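Cell wall surface anchor family protein (Streptococcus agalactiae serogroup V, PDB 3TW0) is the adhesive tip pilin of group B streptococcal pili and probably mediates attachment to host surfaces through a metal-binding von Willebrand factor A domain. Local coordinates at residues L17-M23 against H170-G174. The protein carries 2 engineered substitutions. Numbering follows the deposited sequence.
Sequences LDNSNSM and HVTDG. With MG (magnesium ion), chain E; ACT (acetate ion), chain F.
D18 and T172 meet where the parallel strands 11-18 and 165-172 run out. With its CG anti to the backbone N (chi1 -180°), D18 reaches across to the neighbouring strand, where T172 OG1 donates to the anti lone pair of D18 OD2 over 2.5 Å. The same hydroxyl accepts from G174 N in an ST turn, so it ties the start of the second loop to the aspartate. One step back, D18 N bonds to V171 O (3.0 Å), the last rung between the strands.

The other carboxylate oxygen looks after its own loop. D18 OD1 takes both S20 N, closing an Asx turn, and S20 OG, which comes in on the syn side at 2.6 Å. S22 OG donates to the syn lone pair of D173 OD2, also at 2.6 Å, while M23, bent at chi2 and chi3, runs alongside D173 in the opposite sense and brings its SD to 3.6 Å from D173 OD2. S20 OG and S22 OG both bind magnesium; T143, an acetate oxygen and two waters complete six ligands. Neither aspartate touches the metal: water 1, 1.9 Å from magnesium, donates one hydrogen to D18 OD2 and the other to D173 OD1.

This is the metal ion-dependent adhesion site of a vWFA domain, with D18, S20 and S22 forming the DxSxS motif. The acetate, probably from the crystallisation liquor, fills the place where a ligand's acidic group would be expected. With hydroxyls as its protein ligands and both aspartates acting through water, the metal probably keeps much of its positive charge, which would favour binding such a group.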
# COMPACT_ATOMS: atom_id res chain seq x y z
N LEU A 17 4.34 9.47 4.68
CA LEU A 17 4.72 8.68 5.86
C LEU A 17 3.94 7.37 5.94
O LEU A 17 2.73 7.38 6.09
CB LEU A 17 4.55 9.50 7.16
CG LEU A 17 4.82 8.84 8.52
CD1 LEU A 17 6.23 8.27 8.60
CD2 LEU A 17 4.51 9.78 9.70
N ASP A 18 4.66 6.25 5.84
CA ASP A 18 4.16 4.88 5.96
C ASP A 18 3.85 4.63 7.46
O ASP A 18 4.72 4.74 8.32
CB ASP A 18 5.27 3.96 5.42
CG ASP A 18 4.92 2.46 5.46
OD1 ASP A 18 3.96 2.04 6.16
OD2 ASP A 18 5.65 1.67 4.81
N ASN A 19 2.58 4.38 7.78
CA ASN A 19 2.19 4.06 9.15
C ASN A 19 1.55 2.68 9.17
O ASN A 19 0.65 2.41 9.98
CB ASN A 19 1.23 5.14 9.69
CG ASN A 19 1.02 5.09 11.23
OD1 ASN A 19 1.98 5.03 12.03
ND2 ASN A 19 -0.22 5.19 11.63
N SER A 20 1.98 1.81 8.27
CA SER A 20 1.43 0.47 8.26
C SER A 20 1.83 -0.36 9.52
O SER A 20 2.73 0.03 10.28
CB SER A 20 1.78 -0.25 6.96
OG SER A 20 3.18 -0.37 6.79
N ASN A 21 1.15 -1.48 9.74
CA ASN A 21 1.44 -2.36 10.88
C ASN A 21 2.88 -2.85 10.93
O ASN A 21 3.46 -2.99 12.02
CB ASN A 21 0.51 -3.56 10.89
CG ASN A 21 -0.93 -3.16 11.08
OD1 ASN A 21 -1.22 -2.07 11.60
ND2 ASN A 21 -1.84 -4.01 10.63
N SER A 22 3.48 -3.07 9.74
CA SER A 22 4.89 -3.48 9.69
C SER A 22 5.80 -2.41 10.31
O SER A 22 6.96 -2.69 10.67
CB SER A 22 5.33 -3.79 8.24
OG SER A 22 5.37 -2.61 7.44
N MET A 23 5.28 -1.18 10.48
CA MET A 23 6.09 -0.11 11.04
C MET A 23 6.01 -0.08 12.58
O MET A 23 6.74 0.68 13.20
CB MET A 23 5.70 1.27 10.46
CG MET A 23 5.85 1.39 8.95
SD MET A 23 7.55 1.54 8.39
CE MET A 23 7.97 3.17 8.95
N HIS A 170 9.49 10.38 0.96
CA HIS A 170 8.68 9.20 1.30
C HIS A 170 9.46 8.34 2.26
O HIS A 170 10.57 7.88 1.94
CB HIS A 170 8.34 8.45 0.02
CG HIS A 170 7.57 7.18 0.21
ND1 HIS A 170 7.56 6.17 -0.73
CD2 HIS A 170 6.78 6.75 1.22
CE1 HIS A 170 6.79 5.19 -0.31
NE2 HIS A 170 6.30 5.51 0.87
N VAL A 171 8.89 8.16 3.44
CA VAL A 171 9.53 7.41 4.52
C VAL A 171 8.76 6.13 4.82
O VAL A 171 7.56 6.18 5.22
CB VAL A 171 9.62 8.26 5.81
CG1 VAL A 171 10.48 7.54 6.82
CG2 VAL A 171 10.17 9.66 5.49
N THR A 172 9.44 5.00 4.69
CA THR A 172 8.74 3.71 4.64
C THR A 172 9.73 2.59 4.87
O THR A 172 10.94 2.80 4.79
CB THR A 172 8.03 3.55 3.26
OG1 THR A 172 7.43 2.26 3.13
CG2 THR A 172 9.02 3.76 2.09
N ASP A 173 9.24 1.39 5.17
CA ASP A 173 10.12 0.22 5.21
C ASP A 173 10.18 -0.49 3.84
O ASP A 173 10.88 -1.49 3.68
CB ASP A 173 9.75 -0.73 6.36
CG ASP A 173 8.36 -1.34 6.19
OD1 ASP A 173 7.86 -1.37 5.06
OD2 ASP A 173 7.78 -1.80 7.18
N GLY A 174 9.47 0.06 2.86
CA GLY A 174 9.59 -0.37 1.46
C GLY A 174 8.85 -1.62 1.03
O GLY A 174 9.22 -2.24 0.01
MG MG E . 3.89 -2.03 5.98
C ACT F . 1.61 -4.09 6.44
O ACT F . 2.50 -3.34 6.86
OXT ACT F . 1.41 -4.01 5.20
CH3 ACT F . 0.81 -5.02 7.34
O HOH W 1 5.31 -0.92 5.30
O HOH W 2 4.74 -3.73 4.85